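Local coordinates for protein putative N-acetylmuramoyl-L-alanine amidase (Neisseria meningitidis MC58, PDB 3CZX) that probably hydrolyses the amide link between N-acetylmuramoyl residues and L-amino acids in cell-wall glycopeptides, using a bound zinc ion, at residues H78-A83 and P146-N151; K107-K112 and W163-A168; W101-G106 and R118-F123. All blocks are in the same frame, centred on the assembly; numbering follows the deposited sequence.

From the N terminus, the chain passes two of the zinc ligands, His12 and Glu26, before entering contact 1 at the end of strand 73-77, where His78 supplies the third. The loop opened there is closed by residues 146-151, after the neighbouring parallel strand 142-145. Within it, helix 99-113 runs first through 101-106 and then through 107-112. Contact 3 closes the short loop from this helix to strand 123-125 and lies wholly between the two segments of contact 1. Contact 2 starts inside both loops and ends beyond them on helix 152-177, so it crosses both. Contact 1 joins two strand-end loops, contact 2 two helices, and contact 3 a helix to the turn before strand 123-125.

Contact 1: residues H78-A83 and P146-N151; sequences HTNAAA and PFFISN. With ZN (zinc ion), chain E.
Asn80 and Phe148 pair as a single beta bridge between two loops, their CA atoms 4.2 Å apart. Asn80 N donates to Phe147 O at 2.9 Å, and Asn80 O accepts from Ile149 N. A type I turn from Phe148 to Asn151 then bends the second loop into helix 152-177, which Asn151 N-caps through Asp154 N. The side chain of Asn80 lies flat on the Phe148 ring, amide and ring planes only 5° apart: its CB stands 3.5 Å from the ring centroid, almost on the normal, while ND2 lies 3.5 Å from Phe148 CZ. Asn80 OD1 holds its own neighbour, Ala81 N, through an in-plane lone pair, which helps to fix the amide's rotation. Further along, the Ser150 torsion (chi1 50°) turns OG to the Ala82 N-H, which it accepts at 3.0 Å. Thr79 CG2 meets Phe147 CZ, whereas its OG1 is buried against Ile149 CB with no polar partner in the model. His78 turns away to bind zinc through ND1 at 2.2 Å, its NE2 held by Glu76. The bridge thus joins the loop that begins at His78 to the loop after strand 142-145 and probably helps to hold it; Thr79 couples this loop to the metal site, its N donating to the zinc ligand Glu26 and its O accepting from a zinc-bound water.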
# COMPACT_ATOMS: atom_id res chain seq x y z
N HIS A 78 11.01 1.08 -9.91
CA HIS A 78 12.12 1.73 -9.22
C HIS A 78 11.77 3.18 -8.96
O HIS A 78 10.75 3.67 -9.45
CB HIS A 78 13.35 1.74 -10.11
CG HIS A 78 14.05 0.42 -10.20
ND1 HIS A 78 15.23 0.17 -9.51
CD2 HIS A 78 13.74 -0.72 -10.85
CE1 HIS A 78 15.58 -1.09 -9.71
NE2 HIS A 78 14.70 -1.65 -10.53
N THR A 79 12.59 3.86 -8.14
CA THR A 79 12.57 5.31 -8.06
C THR A 79 13.90 5.86 -8.56
O THR A 79 14.97 5.23 -8.32
CB THR A 79 12.33 5.85 -6.63
OG1 THR A 79 13.37 5.41 -5.76
CG2 THR A 79 11.06 5.34 -6.06
N ASN A 80 13.84 7.00 -9.23
CA ASN A 80 15.03 7.72 -9.63
C ASN A 80 15.61 8.43 -8.40
O ASN A 80 15.00 8.45 -7.34
CB ASN A 80 14.73 8.68 -10.78
CG ASN A 80 15.85 8.71 -11.80
OD1 ASN A 80 17.04 8.61 -11.43
ND2 ASN A 80 15.50 8.85 -13.08
N ALA A 81 16.83 8.93 -8.53
CA ALA A 81 17.48 9.65 -7.45
C ALA A 81 18.60 10.51 -8.05
O ALA A 81 19.27 10.08 -8.99
CB ALA A 81 18.08 8.67 -6.45
N ALA A 82 18.80 11.68 -7.49
CA ALA A 82 19.91 12.57 -7.84
C ALA A 82 20.38 13.30 -6.59
O ALA A 82 19.61 13.52 -5.63
CB ALA A 82 19.50 13.57 -8.87
N ALA A 83 21.66 13.68 -6.59
CA ALA A 83 22.17 14.57 -5.56
C ALA A 83 21.44 15.92 -5.64
O ALA A 83 21.21 16.58 -4.62
CB ALA A 83 23.69 14.73 -5.70
N PRO A 146 9.00 6.27 -12.12
CA PRO A 146 8.03 7.37 -12.23
C PRO A 146 8.43 8.69 -11.56
O PRO A 146 7.92 9.72 -11.98
CB PRO A 146 6.78 6.80 -11.56
CG PRO A 146 7.00 5.43 -11.31
CD PRO A 146 8.46 5.09 -11.45
N PHE A 147 9.30 8.67 -10.55
CA PHE A 147 9.69 9.91 -9.88
C PHE A 147 11.02 9.74 -9.16
O PHE A 147 11.48 8.62 -8.99
CB PHE A 147 8.60 10.40 -8.90
CG PHE A 147 8.42 9.51 -7.71
CD1 PHE A 147 9.05 9.76 -6.51
CD2 PHE A 147 7.65 8.37 -7.80
CE1 PHE A 147 8.90 8.90 -5.43
CE2 PHE A 147 7.46 7.53 -6.72
CZ PHE A 147 8.12 7.78 -5.55
N PHE A 148 11.58 10.87 -8.76
CA PHE A 148 12.82 10.93 -8.02
C PHE A 148 12.48 10.93 -6.55
O PHE A 148 11.83 11.85 -6.05
CB PHE A 148 13.56 12.23 -8.35
CG PHE A 148 14.28 12.22 -9.67
CD1 PHE A 148 15.67 12.18 -9.71
CD2 PHE A 148 13.57 12.25 -10.86
CE1 PHE A 148 16.32 12.16 -10.93
CE2 PHE A 148 14.23 12.23 -12.08
CZ PHE A 148 15.60 12.19 -12.10
N ILE A 149 12.95 9.90 -5.83
CA ILE A 149 12.74 9.81 -4.41
C ILE A 149 13.43 10.96 -3.69
O ILE A 149 13.02 11.33 -2.58
CB ILE A 149 13.22 8.45 -3.86
CG1 ILE A 149 12.61 8.18 -2.50
CG2 ILE A 149 14.77 8.35 -3.83
CD1 ILE A 149 12.98 6.82 -1.93
N SER A 150 14.46 11.48 -4.35
CA SER A 150 15.22 12.64 -3.84
C SER A 150 14.49 13.98 -3.98
O SER A 150 14.90 14.98 -3.39
CB SER A 150 16.59 12.66 -4.52
OG SER A 150 16.44 12.54 -5.90
N ASN A 151 13.40 14.04 -4.76
CA ASN A 151 12.58 15.21 -4.86
C ASN A 151 11.52 15.24 -3.77
O ASN A 151 10.54 14.51 -3.86
CB ASN A 151 11.93 15.28 -6.26
CG ASN A 151 11.33 16.63 -6.53
OD1 ASN A 151 10.38 17.07 -5.86
ND2 ASN A 151 11.90 17.34 -7.48
ZN ZN E . 16.54 1.40 -8.26
O HOH W 1 16.61 3.11 -9.66
O HOH W 2 18.58 1.03 -9.24

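Contact 2: residues K107-K112 and W163-A168; sequences KAVAKK and WGICRA
Ala108 and Ala168 have the shortest CA separation between the two segments, 5.7 Å, and each methyl rests on the other's backbone: Ala108 CB lies 3.7 Å from Ala168 O, and Ala168 CB lies 3.8 Å from Ala108 O. Beside this reciprocal fit of small residues, Val109 CG2 touches Ile165 CG2 at 4.3 Å on the buried side of the interface. Lys112 closes the other end with its aliphatic stem. Its CG, anti to the backbone N (chi1 -174°), comes within 3.9 Å of Ile165 CG1, the two side chains crossing at a slant; a bend at chi2 (73°) then carries CE over the backbone of Gly164, 3.9 Å from its carbonyl carbon. Beyond it, a water donates to Gly164 O at 2.7 Å and accepts a weak bond from Lys112 NZ.

The axes of the two segments approach to 8.9 Å, their directions 143° apart, a markedly tilted antiparallel crossing. Outside this first shell, Ile169 and Phe158 of helix 152-177 extend the apolar surface beside Val109 and Ile165, and Ile90 flanks Val109 from a loop. On another side of the second helix, Cys166 packs on helix 26-45, Arg167 forms a salt bridge with Asp44, and Trp163 NE1 donates a hydrogen bond to Asp32 of the second subunit. Direct contact between the segments therefore rests on van der Waals packing, methyls and methylenes against each other and against backbone, while the lysine's ammonium is linked only weakly, through one water, to Gly164 O.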
# COMPACT_ATOMS: atom_id res chain seq x y z
N LYS A 107 2.79 8.40 -19.64
CA LYS A 107 1.71 9.33 -19.83
C LYS A 107 0.64 9.14 -18.77
O LYS A 107 0.04 10.10 -18.28
CB LYS A 107 1.13 9.15 -21.21
CG LYS A 107 2.09 9.64 -22.29
CD LYS A 107 1.65 9.23 -23.67
CE LYS A 107 2.46 9.95 -24.75
NZ LYS A 107 2.16 9.42 -26.08
N ALA A 108 0.37 7.89 -18.41
CA ALA A 108 -0.59 7.57 -17.38
C ALA A 108 -0.23 8.29 -16.08
O ALA A 108 -1.10 8.86 -15.40
CB ALA A 108 -0.64 6.07 -17.14
N VAL A 109 1.06 8.24 -15.72
CA VAL A 109 1.53 8.87 -14.49
C VAL A 109 1.55 10.42 -14.60
O VAL A 109 1.15 11.13 -13.66
CB VAL A 109 2.92 8.35 -14.11
CG1 VAL A 109 3.53 9.16 -12.93
CG2 VAL A 109 2.84 6.82 -13.77
N ALA A 110 2.00 10.93 -15.75
CA ALA A 110 2.01 12.37 -15.98
C ALA A 110 0.62 13.01 -15.86
O ALA A 110 0.49 14.09 -15.29
CB ALA A 110 2.62 12.68 -17.40
N LYS A 111 -0.40 12.36 -16.43
CA LYS A 111 -1.78 12.90 -16.37
C LYS A 111 -2.21 13.08 -14.92
O LYS A 111 -2.81 14.09 -14.58
CB LYS A 111 -2.78 11.98 -17.09
CG LYS A 111 -2.65 12.01 -18.58
CD LYS A 111 -3.12 10.73 -19.24
CE LYS A 111 -4.44 10.85 -19.89
NZ LYS A 111 -4.62 9.59 -20.70
N LYS A 112 -1.85 12.14 -14.06
CA LYS A 112 -2.32 12.16 -12.67
C LYS A 112 -1.53 13.12 -11.78
O LYS A 112 -2.01 13.53 -10.74
CB LYS A 112 -2.21 10.75 -12.08
CG LYS A 112 -2.81 10.56 -10.67
CD LYS A 112 -4.32 10.57 -10.74
CE LYS A 112 -4.98 10.20 -9.43
NZ LYS A 112 -6.49 10.20 -9.62
N TRP A 163 -2.33 5.33 -4.36
CA TRP A 163 -3.29 4.36 -4.87
C TRP A 163 -3.88 4.83 -6.17
O TRP A 163 -4.14 4.03 -7.08
CB TRP A 163 -4.38 4.03 -3.80
CG TRP A 163 -3.82 3.32 -2.65
CD1 TRP A 163 -3.16 3.85 -1.59
CD2 TRP A 163 -3.84 1.90 -2.43
NE1 TRP A 163 -2.74 2.87 -0.73
CE2 TRP A 163 -3.14 1.66 -1.22
CE3 TRP A 163 -4.35 0.81 -3.14
CZ2 TRP A 163 -2.96 0.38 -0.71
CZ3 TRP A 163 -4.16 -0.45 -2.63
CH2 TRP A 163 -3.47 -0.66 -1.43
N GLY A 164 -4.08 6.14 -6.30
CA GLY A 164 -4.59 6.73 -7.52
C GLY A 164 -3.61 6.66 -8.68
O GLY A 164 -4.00 6.43 -9.84
N ILE A 165 -2.32 6.91 -8.37
CA ILE A 165 -1.26 6.82 -9.37
C ILE A 165 -1.16 5.36 -9.88
O ILE A 165 -1.10 5.12 -11.09
CB ILE A 165 0.11 7.38 -8.83
CG1 ILE A 165 0.02 8.89 -8.59
CG2 ILE A 165 1.29 6.97 -9.75
CD1 ILE A 165 1.18 9.44 -7.80
N CYS A 166 -1.12 4.41 -8.96
CA CYS A 166 -1.00 2.98 -9.31
C CYS A 166 -2.25 2.50 -10.04
O CYS A 166 -2.13 1.72 -10.98
CB CYS A 166 -0.67 2.11 -8.16
SG CYS A 166 0.92 2.49 -7.39
N ARG A 167 -3.43 3.02 -9.68
CA ARG A 167 -4.65 2.72 -10.46
C ARG A 167 -4.56 3.26 -11.88
O ARG A 167 -4.93 2.56 -12.83
CB ARG A 167 -5.91 3.28 -9.78
CG ARG A 167 -7.19 2.87 -10.52
CD ARG A 167 -8.42 3.22 -9.75
NE ARG A 167 -8.47 2.55 -8.47
CZ ARG A 167 -8.91 1.31 -8.25
NH1 ARG A 167 -9.36 0.56 -9.22
NH2 ARG A 167 -8.88 0.83 -7.01
N ALA A 168 -4.06 4.49 -12.06
CA ALA A 168 -3.82 5.07 -13.40
C ALA A 168 -2.90 4.14 -14.23
O ALA A 168 -3.14 3.89 -15.42
CB ALA A 168 -3.21 6.51 -13.31
O HOH W 3 -6.51 7.12 -10.61

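Contact 3: residues W101-G106 and R118-F123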
# COMPACT_ATOMS: atom_id res chain seq x y z
N TRP A 101 5.18 1.01 -25.01
CA TRP A 101 4.77 0.67 -23.65
C TRP A 101 5.30 1.67 -22.64
O TRP A 101 4.57 2.08 -21.74
CB TRP A 101 5.24 -0.72 -23.26
CG TRP A 101 4.32 -1.78 -23.57
CD1 TRP A 101 4.53 -2.79 -24.44
CD2 TRP A 101 3.03 -2.00 -22.99
NE1 TRP A 101 3.45 -3.64 -24.44
CE2 TRP A 101 2.51 -3.17 -23.55
CE3 TRP A 101 2.27 -1.33 -22.01
CZ2 TRP A 101 1.24 -3.67 -23.21
CZ3 TRP A 101 1.00 -1.83 -21.67
CH2 TRP A 101 0.52 -3.00 -22.26
N CYS A 102 6.56 2.07 -22.78
CA CYS A 102 7.17 3.09 -21.88
C CYS A 102 6.38 4.38 -21.91
O CYS A 102 6.21 5.04 -20.86
CB CYS A 102 8.63 3.35 -22.29
SG CYS A 102 9.72 1.96 -21.92
N GLN A 103 5.91 4.74 -23.10
CA GLN A 103 5.18 6.00 -23.30
C GLN A 103 3.75 5.89 -22.72
O GLN A 103 3.26 6.84 -22.09
CB GLN A 103 5.16 6.38 -24.78
CG GLN A 103 6.54 6.82 -25.25
CD GLN A 103 6.68 7.05 -26.72
OE1 GLN A 103 5.92 6.49 -27.55
NE2 GLN A 103 7.70 7.84 -27.08
N VAL A 104 3.12 4.73 -22.87
CA VAL A 104 1.79 4.48 -22.27
C VAL A 104 1.89 4.61 -20.74
O VAL A 104 1.07 5.30 -20.12
CB VAL A 104 1.28 3.07 -22.63
CG1 VAL A 104 0.06 2.67 -21.81
CG2 VAL A 104 0.97 2.98 -24.13
N LEU A 105 2.90 3.97 -20.16
CA LEU A 105 3.10 4.01 -18.68
C LEU A 105 3.38 5.44 -18.24
O LEU A 105 2.81 5.92 -17.27
CB LEU A 105 4.26 3.13 -18.25
CG LEU A 105 4.02 1.62 -18.52
CD1 LEU A 105 5.34 0.87 -18.41
CD2 LEU A 105 2.96 1.05 -17.56
N GLY A 106 4.30 6.11 -18.93
CA GLY A 106 4.72 7.45 -18.52
C GLY A 106 3.56 8.45 -18.57
O GLY A 106 3.35 9.25 -17.64
N ARG A 118 10.37 12.78 -19.13
CA ARG A 118 11.75 12.86 -19.56
C ARG A 118 11.92 11.97 -20.80
O ARG A 118 11.08 11.16 -21.10
CB ARG A 118 12.68 12.43 -18.45
CG ARG A 118 12.53 13.28 -17.17
CD ARG A 118 13.11 12.59 -15.96
NE ARG A 118 14.56 12.42 -16.05
CZ ARG A 118 15.46 13.29 -15.57
NH1 ARG A 118 15.10 14.40 -14.98
NH2 ARG A 118 16.76 13.02 -15.72
N GLY A 119 13.03 12.12 -21.52
CA GLY A 119 13.24 11.33 -22.72
C GLY A 119 12.18 11.61 -23.76
O GLY A 119 11.69 12.73 -23.86
N GLU A 120 11.86 10.59 -24.55
CA GLU A 120 10.85 10.74 -25.60
C GLU A 120 9.51 10.35 -25.01
O GLU A 120 9.14 9.19 -25.03
CB GLU A 120 11.17 9.87 -26.83
CG GLU A 120 10.24 10.21 -27.98
CD GLU A 120 10.22 9.19 -29.10
OE1 GLU A 120 11.24 8.50 -29.32
OE2 GLU A 120 9.16 9.10 -29.75
N ASP A 121 8.81 11.34 -24.47
CA ASP A 121 7.51 11.11 -23.84
C ASP A 121 7.61 9.97 -22.84
O ASP A 121 6.70 9.13 -22.74
CB ASP A 121 6.40 10.87 -24.89
CG ASP A 121 6.19 12.05 -25.83
OD1 ASP A 121 6.38 13.20 -25.39
OD2 ASP A 121 5.83 11.82 -27.00
N GLY A 122 8.73 9.95 -22.09
CA GLY A 122 8.95 9.00 -21.01
C GLY A 122 9.87 7.84 -21.30
O GLY A 122 10.23 7.10 -20.42
N PHE A 123 10.26 7.68 -22.56
CA PHE A 123 11.14 6.56 -22.95
C PHE A 123 12.61 6.97 -23.04
O PHE A 123 12.92 7.98 -23.65
CB PHE A 123 10.75 6.06 -24.35
CG PHE A 123 11.76 5.09 -24.95
CD1 PHE A 123 11.86 3.79 -24.46
CD2 PHE A 123 12.60 5.45 -26.01
CE1 PHE A 123 12.77 2.88 -24.98
CE2 PHE A 123 13.50 4.53 -26.53
CZ PHE A 123 13.60 3.25 -25.99
O HOH W 4 7.80 6.49 -18.93
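Gln103 reaches from its helix across the Glu120-Asp121 part of the turn, its CG lying 3.4 Å from Asp121 O and its amide ending over the Glu120 carbonyl. From CG, placed anti to the carbonyl carbon (chi1 -71°), the chain runs extended to NE2, which donates to Glu120 O at 2.8 Å in a nearly straight bond, 171° at the hydrogen. The acceptor lies almost in the glutamine's amide plane, but the donor stands well above the plane of the Glu120 carbonyl. Phe123 N reaches the same oxygen from the opposite face, so that two N-H groups grip it. NE2 also makes a weak bond to Glu120 OE2 at 3.3 Å, the amide and carboxylate planes turned 72° apart; the firmer partner of this carboxylate is Lys99, in a salt bridge through OE1.

Deeper in, Cys102 SG approaches the Phe123 ring at its edge, in plane, 3.8 Å from CD1. This is a sulfur-aromatic contact of the edge-on kind, and Cys102 CB packs beside it against the phenylalanine's CB. Cys102 in turn rests on Ala92 and Ser94 of strand 91-94. A water adds a polar bridge, donating to Cys102 O and to Gly122 O at 2.9 Å each.

Glu120 to Phe123 form a type I' turn, in which Asp121 and Gly122 occupy the two left-handed central positions. The glutamine's hydrogen bond to Glu120 O ties this turn to helix 99-113 just before the chain enters strand 123-125, an outer strand of the mixed sheet in this alpha/beta zinc amidase fold.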